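PDB 3G87: malonyl CoA-acyl carrier protein transacylase from Burkholderia pseudomallei, which probably catalyses the transfer of the malonyl group from malonyl-CoA to the holo form of acyl carrier protein, releasing CoA. Local coordinates for residues A[116-124]-A[200-210]; A[21-32]-A[69-80]. All coordinates share one frame; numbering follows the deposited sequence.

Contact 1 of 2, residues A[116-124]-A[200-210]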
# COMPACT_ATOMS: atom_id res chain seq x y z
N ARG A 116 -0.35 -13.24 -7.36
CA ARG A 116 0.96 -13.37 -7.98
C ARG A 116 1.96 -12.42 -7.36
O ARG A 116 3.04 -12.81 -7.08
CB ARG A 116 0.90 -13.23 -9.50
CG ARG A 116 2.20 -13.39 -10.25
CD ARG A 116 2.36 -14.68 -10.91
NE ARG A 116 1.98 -15.78 -10.05
CZ ARG A 116 2.77 -16.60 -9.38
NH1 ARG A 116 2.24 -17.53 -8.65
NH2 ARG A 116 4.05 -16.56 -9.44
N ARG A 117 1.57 -11.19 -7.12
CA ARG A 117 2.41 -10.22 -6.46
C ARG A 117 2.86 -10.68 -5.08
O ARG A 117 3.98 -10.59 -4.74
CB ARG A 117 1.71 -8.86 -6.39
CG ARG A 117 2.50 -7.79 -5.70
CD ARG A 117 1.67 -6.62 -5.44
NE ARG A 117 2.39 -5.38 -5.26
CZ ARG A 117 2.48 -4.73 -4.12
NH1 ARG A 117 1.97 -5.25 -3.05
NH2 ARG A 117 3.09 -3.61 -4.07
N ALA A 118 1.93 -11.21 -4.34
CA ALA A 118 2.13 -11.61 -2.99
C ALA A 118 2.98 -12.85 -2.90
O ALA A 118 3.84 -12.92 -2.09
CB ALA A 118 0.82 -11.79 -2.27
N GLU A 119 2.74 -13.79 -3.79
CA GLU A 119 3.62 -14.97 -3.91
C GLU A 119 5.05 -14.60 -4.23
O GLU A 119 5.96 -15.06 -3.52
CB GLU A 119 3.08 -15.97 -4.93
CG GLU A 119 4.02 -17.10 -5.23
CD GLU A 119 4.41 -17.93 -4.00
OE1 GLU A 119 3.59 -18.07 -3.08
OE2 GLU A 119 5.55 -18.47 -3.94
N LEU A 120 5.29 -13.76 -5.25
CA LEU A 120 6.69 -13.41 -5.59
C LEU A 120 7.38 -12.64 -4.44
O LEU A 120 8.55 -12.93 -4.06
CB LEU A 120 6.80 -12.61 -6.89
CG LEU A 120 6.25 -13.30 -8.13
CD1 LEU A 120 5.85 -12.25 -9.18
CD2 LEU A 120 7.25 -14.30 -8.68
N MET A 121 6.69 -11.64 -3.91
CA MET A 121 7.30 -10.88 -2.85
C MET A 121 7.65 -11.78 -1.66
O MET A 121 8.70 -11.60 -1.05
CB MET A 121 6.42 -9.69 -2.45
CG MET A 121 6.49 -8.56 -3.47
SD MET A 121 5.28 -7.28 -3.16
CE MET A 121 5.53 -6.85 -1.40
N SER A 122 6.86 -12.79 -1.39
CA SER A 122 7.16 -13.76 -0.35
C SER A 122 8.39 -14.65 -0.52
O SER A 122 8.85 -15.19 0.41
CB SER A 122 5.95 -14.61 -0.03
OG SER A 122 5.89 -15.80 -0.74
N GLN A 123 8.91 -14.76 -1.72
CA GLN A 123 10.09 -15.51 -2.06
C GLN A 123 11.36 -14.80 -1.70
O GLN A 123 12.35 -15.44 -1.52
CB GLN A 123 10.10 -15.87 -3.56
CG GLN A 123 8.99 -16.78 -3.95
CD GLN A 123 8.72 -16.92 -5.41
OE1 GLN A 123 9.48 -16.53 -6.23
NE2 GLN A 123 7.66 -17.54 -5.72
N ALA A 124 11.34 -13.48 -1.60
CA ALA A 124 12.46 -12.70 -1.14
C ALA A 124 12.96 -13.16 0.22
O ALA A 124 12.25 -13.13 1.15
CB ALA A 124 12.10 -11.23 -1.07
N MET A 200 13.77 -6.26 -4.84
CA MET A 200 12.52 -6.65 -5.42
C MET A 200 12.49 -6.67 -6.93
O MET A 200 11.52 -7.03 -7.51
CB MET A 200 11.40 -5.77 -4.90
CG MET A 200 11.02 -6.04 -3.50
SD MET A 200 10.76 -7.73 -3.01
CE MET A 200 12.14 -7.86 -2.08
N ARG A 201 13.59 -6.31 -7.53
CA ARG A 201 13.69 -6.34 -8.96
C ARG A 201 13.27 -7.66 -9.63
O ARG A 201 12.60 -7.62 -10.58
CB ARG A 201 15.06 -5.93 -9.41
CG ARG A 201 15.04 -4.59 -9.87
CD ARG A 201 16.40 -4.05 -10.08
NE ARG A 201 16.71 -2.91 -9.26
CZ ARG A 201 16.07 -1.75 -9.29
NH1 ARG A 201 15.06 -1.56 -10.12
NH2 ARG A 201 16.45 -0.76 -8.48
N PRO A 202 13.67 -8.79 -9.13
CA PRO A 202 13.26 -10.04 -9.74
C PRO A 202 11.76 -10.34 -9.63
O PRO A 202 11.22 -10.77 -10.61
CB PRO A 202 14.15 -11.06 -9.08
CG PRO A 202 15.23 -10.37 -8.66
CD PRO A 202 14.86 -9.01 -8.32
N ALA A 203 11.14 -10.02 -8.51
CA ALA A 203 9.71 -10.07 -8.36
C ALA A 203 9.04 -9.15 -9.34
O ALA A 203 8.08 -9.53 -9.96
CB ALA A 203 9.30 -9.74 -6.97
N GLN A 204 9.56 -7.93 -9.45
CA GLN A 204 9.03 -6.93 -10.35
C GLN A 204 8.99 -7.40 -11.78
O GLN A 204 8.00 -7.23 -12.42
CB GLN A 204 9.81 -5.63 -10.27
CG GLN A 204 9.50 -4.63 -11.27
CD GLN A 204 10.29 -3.38 -11.07
OE1 GLN A 204 11.29 -3.17 -11.68
NE2 GLN A 204 9.82 -2.54 -10.19
N GLN A 205 10.08 -7.97 -12.26
CA GLN A 205 10.13 -8.48 -13.61
C GLN A 205 9.22 -9.66 -13.78
O GLN A 205 8.55 -9.75 -14.76
CB GLN A 205 11.54 -8.79 -14.07
CG GLN A 205 12.47 -7.61 -14.18
CD GLN A 205 11.80 -6.31 -14.61
OE1 GLN A 205 11.30 -6.20 -15.70
NE2 GLN A 205 11.82 -5.33 -13.75
N ALA A 206 9.21 -10.55 -12.80
CA ALA A 206 8.32 -11.70 -12.87
C ALA A 206 6.88 -11.19 -12.92
O ALA A 206 6.05 -11.74 -13.67
CB ALA A 206 8.53 -12.67 -11.69
N PHE A 207 6.60 -10.11 -12.16
CA PHE A 207 5.23 -9.61 -12.03
C PHE A 207 4.82 -8.90 -13.30
O PHE A 207 3.70 -9.04 -13.75
CB PHE A 207 5.07 -8.65 -10.85
CG PHE A 207 3.66 -8.12 -10.70
CD1 PHE A 207 2.63 -8.97 -10.24
CD2 PHE A 207 3.36 -6.81 -11.04
CE1 PHE A 207 1.34 -8.52 -10.11
CE2 PHE A 207 2.02 -6.33 -10.91
CZ PHE A 207 1.00 -7.21 -10.46
N ALA A 208 5.75 -8.14 -13.89
CA ALA A 208 5.49 -7.45 -15.15
C ALA A 208 5.15 -8.49 -16.24
O ALA A 208 4.37 -8.21 -17.15
CB ALA A 208 6.72 -6.62 -15.58
N ALA A 209 5.72 -9.67 -16.15
CA ALA A 209 5.54 -10.66 -17.16
C ALA A 209 4.17 -11.25 -17.02
O ALA A 209 3.56 -11.52 -18.00
CB ALA A 209 6.58 -11.69 -17.08
N HIS A 210 3.71 -11.41 -15.79
CA HIS A 210 2.41 -11.95 -15.50
C HIS A 210 1.34 -10.98 -15.99
O HIS A 210 0.35 -11.38 -16.49
CB HIS A 210 2.36 -12.26 -14.02
CG HIS A 210 1.01 -12.60 -13.48
ND1 HIS A 210 0.38 -13.78 -13.74
CD2 HIS A 210 0.21 -11.93 -12.64
CE1 HIS A 210 -0.76 -13.82 -13.10
NE2 HIS A 210 -0.89 -12.71 -12.42

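Contact 2 of 2, residues A[21-32]-A[69-80]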
# COMPACT_ATOMS: atom_id res chain seq x y z
N MET A 21 -10.73 -8.62 10.76
CA MET A 21 -10.98 -7.73 9.63
C MET A 21 -12.00 -8.33 8.64
O MET A 21 -12.03 -9.56 8.39
CB MET A 21 -9.68 -7.37 8.91
CG MET A 21 -9.06 -8.54 8.19
SD MET A 21 -7.31 -8.48 7.68
CE MET A 21 -7.26 -7.08 6.63
N GLY A 22 -12.77 -7.49 8.04
CA GLY A 22 -13.81 -7.96 7.18
C GLY A 22 -15.10 -8.20 7.90
O GLY A 22 -15.98 -7.49 7.69
N GLY A 23 -15.16 -9.20 8.75
CA GLY A 23 -16.32 -9.44 9.57
C GLY A 23 -17.53 -9.91 8.80
O GLY A 23 -17.46 -10.85 8.11
N ALA A 24 -18.62 -9.20 8.91
CA ALA A 24 -19.86 -9.59 8.30
C ALA A 24 -19.95 -9.22 6.84
O ALA A 24 -20.76 -9.73 6.15
CB ALA A 24 -20.98 -9.04 9.04
N LEU A 25 -19.05 -8.37 6.38
CA LEU A 25 -18.89 -8.09 4.97
C LEU A 25 -18.72 -9.30 4.11
O LEU A 25 -19.11 -9.26 3.01
CB LEU A 25 -17.72 -7.21 4.73
CG LEU A 25 -17.86 -5.74 5.09
CD1 LEU A 25 -16.53 -5.09 5.02
CD2 LEU A 25 -18.85 -5.08 4.18
N PHE A 26 -18.11 -10.35 4.60
CA PHE A 26 -17.90 -11.53 3.81
C PHE A 26 -19.16 -12.24 3.38
O PHE A 26 -19.26 -12.66 2.31
CB PHE A 26 -16.96 -12.53 4.50
CG PHE A 26 -15.54 -12.13 4.44
CD1 PHE A 26 -14.89 -11.68 5.54
CD2 PHE A 26 -14.87 -12.18 3.28
CE1 PHE A 26 -13.62 -11.30 5.44
CE2 PHE A 26 -13.65 -11.81 3.22
CZ PHE A 26 -13.01 -11.37 4.28
N ASP A 27 -20.08 -12.40 4.28
CA ASP A 27 -21.40 -12.97 3.99
C ASP A 27 -22.29 -11.96 3.26
O ASP A 27 -23.09 -12.38 2.42
CB ASP A 27 -22.11 -13.37 5.28
CG ASP A 27 -21.50 -14.60 5.95
OD1 ASP A 27 -20.94 -15.51 5.27
OD2 ASP A 27 -21.61 -14.64 7.18
N ARG A 28 -22.20 -10.66 3.58
CA ARG A 28 -22.94 -9.67 2.82
C ARG A 28 -22.62 -9.79 1.35
O ARG A 28 -23.53 -9.71 0.51
CB ARG A 28 -22.64 -8.24 3.29
CG ARG A 28 -23.31 -7.15 2.42
CD ARG A 28 -22.92 -5.73 2.93
NE ARG A 28 -23.55 -4.72 2.08
CZ ARG A 28 -23.66 -3.43 2.38
NH1 ARG A 28 -23.16 -2.97 3.53
NH2 ARG A 28 -24.28 -2.60 1.53
N PHE A 29 -21.34 -10.01 1.04
CA PHE A 29 -20.86 -10.11 -0.35
C PHE A 29 -20.52 -11.56 -0.66
O PHE A 29 -19.46 -11.89 -1.18
CB PHE A 29 -19.67 -9.15 -0.60
CG PHE A 29 -20.09 -7.70 -0.62
CD1 PHE A 29 -19.82 -6.87 0.44
CD2 PHE A 29 -20.84 -7.18 -1.69
CE1 PHE A 29 -20.25 -5.51 0.43
CE2 PHE A 29 -21.30 -5.86 -1.67
CZ PHE A 29 -21.00 -5.02 -0.61
N ALA A 30 -21.48 -12.43 -0.35
CA ALA A 30 -21.26 -13.87 -0.38
C ALA A 30 -20.73 -14.34 -1.72
O ALA A 30 -19.91 -15.23 -1.75
CB ALA A 30 -22.53 -14.59 -0.03
N ASP A 31 -21.21 -13.75 -2.82
CA ASP A 31 -20.70 -14.12 -4.17
C ASP A 31 -19.25 -13.65 -4.46
O ASP A 31 -18.46 -14.43 -4.97
CB ASP A 31 -21.61 -13.61 -5.28
CG ASP A 31 -22.96 -14.35 -5.34
OD1 ASP A 31 -23.29 -15.19 -4.44
OD2 ASP A 31 -23.72 -14.05 -6.30
N LEU A 32 -18.90 -12.41 -4.12
CA LEU A 32 -17.52 -11.95 -4.22
C LEU A 32 -16.65 -12.88 -3.37
O LEU A 32 -15.65 -13.40 -3.86
CB LEU A 32 -17.41 -10.48 -3.76
CG LEU A 32 -17.52 -9.41 -4.85
CD1 LEU A 32 -18.49 -9.80 -5.91
CD2 LEU A 32 -17.87 -8.03 -4.34
N VAL A 69 -10.65 -7.37 1.81
CA VAL A 69 -11.26 -6.53 2.81
C VAL A 69 -11.38 -5.08 2.33
O VAL A 69 -12.48 -4.45 2.46
CB VAL A 69 -10.62 -6.71 4.18
CG1 VAL A 69 -11.19 -5.70 5.18
CG2 VAL A 69 -10.88 -8.22 4.68
N ASN A 70 -10.33 -4.54 1.74
CA ASN A 70 -10.44 -3.20 1.21
C ASN A 70 -11.59 -3.14 0.20
O ASN A 70 -12.40 -2.22 0.24
CB ASN A 70 -9.14 -2.77 0.53
CG ASN A 70 -8.02 -2.52 1.49
OD1 ASN A 70 -8.18 -2.59 2.73
ND2 ASN A 70 -6.85 -2.21 0.93
N ALA A 71 -11.64 -4.07 -0.74
CA ALA A 71 -12.71 -4.08 -1.74
C ALA A 71 -14.12 -4.14 -1.16
O ALA A 71 -15.01 -3.41 -1.58
CB ALA A 71 -12.51 -5.26 -2.68
N LEU A 72 -14.35 -5.06 -0.24
CA LEU A 72 -15.69 -5.25 0.29
C LEU A 72 -16.14 -4.00 1.03
O LEU A 72 -17.26 -3.52 0.82
CB LEU A 72 -15.69 -6.48 1.18
CG LEU A 72 -16.20 -7.78 0.49
CD1 LEU A 72 -15.72 -7.99 -0.96
CD2 LEU A 72 -15.87 -8.98 1.34
N THR A 73 -15.24 -3.45 1.85
CA THR A 73 -15.47 -2.18 2.52
C THR A 73 -15.81 -1.11 1.51
O THR A 73 -16.78 -0.37 1.70
CB THR A 73 -14.25 -1.74 3.26
OG1 THR A 73 -13.84 -2.80 4.10
CG2 THR A 73 -14.58 -0.55 4.14
N TYR A 74 -15.05 -1.05 0.41
CA TYR A 74 -15.35 -0.10 -0.66
C TYR A 74 -16.77 -0.30 -1.27
O TYR A 74 -17.53 0.65 -1.39
CB TYR A 74 -14.26 -0.19 -1.69
CG TYR A 74 -14.63 0.37 -3.04
CD1 TYR A 74 -14.63 1.77 -3.28
CD2 TYR A 74 -14.96 -0.49 -4.11
CE1 TYR A 74 -15.01 2.27 -4.56
CE2 TYR A 74 -15.32 0.00 -5.34
CZ TYR A 74 -15.34 1.35 -5.55
OH TYR A 74 -15.69 1.78 -6.78
N TYR A 75 -17.12 -1.54 -1.63
CA TYR A 75 -18.50 -1.83 -2.05
C TYR A 75 -19.56 -1.51 -0.99
O TYR A 75 -20.58 -0.93 -1.33
CB TYR A 75 -18.66 -3.26 -2.51
CG TYR A 75 -17.78 -3.65 -3.69
CD1 TYR A 75 -17.74 -2.88 -4.89
CD2 TYR A 75 -16.97 -4.78 -3.61
CE1 TYR A 75 -16.93 -3.26 -5.95
CE2 TYR A 75 -16.15 -5.14 -4.66
CZ TYR A 75 -16.16 -4.40 -5.82
OH TYR A 75 -15.35 -4.85 -6.84
N ALA A 76 -19.32 -1.84 0.28
CA ALA A 76 -20.28 -1.42 1.31
C ALA A 76 -20.45 0.11 1.30
O ALA A 76 -21.55 0.63 1.29
CB ALA A 76 -19.86 -1.93 2.75
N LYS A 77 -19.34 0.82 1.34
CA LYS A 77 -19.38 2.24 1.31
C LYS A 77 -20.15 2.77 0.11
O LYS A 77 -20.96 3.67 0.26
CB LYS A 77 -17.96 2.78 1.29
CG LYS A 77 -17.88 4.29 1.17
CD LYS A 77 -18.20 4.88 2.52
CE LYS A 77 -18.11 6.38 2.45
NZ LYS A 77 -18.44 6.85 3.83
N CYS A 78 -19.94 2.26 -1.08
CA CYS A 78 -20.61 2.78 -2.25
C CYS A 78 -22.11 2.66 -2.20
O CYS A 78 -22.81 3.58 -2.46
CB CYS A 78 -20.07 2.15 -3.53
SG CYS A 78 -18.50 2.73 -4.06
N GLU A 79 -22.57 1.50 -1.82
CA GLU A 79 -23.97 1.19 -1.68
C GLU A 79 -24.69 1.95 -0.58
O GLU A 79 -25.75 2.37 -0.78
CB GLU A 79 -24.19 -0.31 -1.52
CG GLU A 79 -23.82 -1.09 -2.68
CD GLU A 79 -23.93 -2.61 -2.50
OE1 GLU A 79 -24.42 -3.14 -1.51
OE2 GLU A 79 -23.50 -3.31 -3.40
N ASP A 80 -24.09 2.10 0.57
CA ASP A 80 -24.76 2.64 1.70
C ASP A 80 -24.72 4.14 1.70
O ASP A 80 -25.68 4.75 1.94
CB ASP A 80 -24.20 2.07 2.99
CG ASP A 80 -24.21 0.58 3.03
OD1 ASP A 80 -24.90 -0.05 2.27
OD2 ASP A 80 -23.51 0.04 3.82
O HOH W 1 -26.64 -2.66 -0.25

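Contact 1 of 2, residues A[116-124]-A[200-210]
R117 NH2 donates a hydrogen bond to S92 OG and is met more weakly by Q244 OE1, while the CB of the same side chain rests 3.8 Å from F207 CE1. Placing CG anti to the backbone N (chi1 179°) sends the extended R117 chain past that phenyl ring; M121 SD lies over one face of the R117 guanidinium, toward its rim. S92 fits a GxSxG nucleophile elbow, consistent with the serine of an acyltransferase active site. Helices 107-123 and 201-211 run nearly antiparallel, their segment axes 155° apart and 9.0 Å at closest approach. Three alanines point toward the opposite segment: L120 CB meets A203 CB at 3.8 Å, the branches L120 CD1 and CD2 each come to 3.7 Å from A206 CB, and beyond them A124 CB touches M200 CE at 3.5 Å. At the other end R116 CG sits over a face of the H210 imidazole, 3.6 Å from the ring centroid and 20° off its normal, a CH-pi contact; F214 packs edge-to-face on H210. The side-chain contacts across the segments are thus apolar or CH-pi, whereas the polar end of R117 is turned toward S92; F207 at the R117 CB and M121 over the guanidinium probably help to hold the arginine's direction.

Contact 2 of 2, residues A[21-32]-A[69-80]
R28 meets D80 end-on with two nitrogens, NH1 to OD2 at 3.0 Å and NH2 to OD1 at 2.7 Å, the guanidinium and carboxylate planes only 18° apart. An extended chain with CG anti to the backbone N carries the group there. R28 NH2 also reaches E79 OE1 at 3.1 Å, a less straight bond (147°) tilted from the guanidinium plane, and a water bridges these two atoms. A76 CB packs over one face of the R28 guanidinium, while D80 meets its edge.

Among the aromatic contacts, the edge of Y75 is directed at the face of F29, centroids 6.0 Å apart and planes at 52°, well short of perpendicular, and E79 OE2 lies in plane at the F29 edge. F29 occupies the break between helices 25-28 and 30-40, which pack on helix 59-81; that helix also borders strand 6-11, as expected in the larger, alpha/beta-hydrolase-like subdomain of this acyltransferase family.

Apolar contacts fill the rest. L72 packs against L25, F26, F29 and L32, with F29 CD1 3.7 Å from L72 CG. V69 CG2 touches F26 CZ at 3.8 Å, while V69 CG1 faces the backbone of G22, first residue of a type II' turn. L25 CD2 reaches A76 CB at 3.6 Å, and its other branch, CD1, packs beside T73 OG1, whose hydrogen bond goes to V69 O from above the carbonyl plane.

Overall arrangement
From the N terminus, contact 2 comes first: pairing 21-32 with 69-80 closes a loop of 36 residues that is mostly helical and includes helix 44-50. Contact 1 opens only afterwards and closes a longer loop of 75 residues between 116-124 and 200-210, which contains all four strands of the antiparallel sheet, probably the smaller, ferredoxin-like subdomain of this family. The two are therefore in series, neither nested nor crossed, with centres 28 Å apart. Helix 59-81 joins them: it carries 69-80, while its earlier residues T59, Q60 and Q63 touch helix 107-123 of contact 1. Helix 94-101 also borders both, through F96 on one side and N97 and L100 on the other.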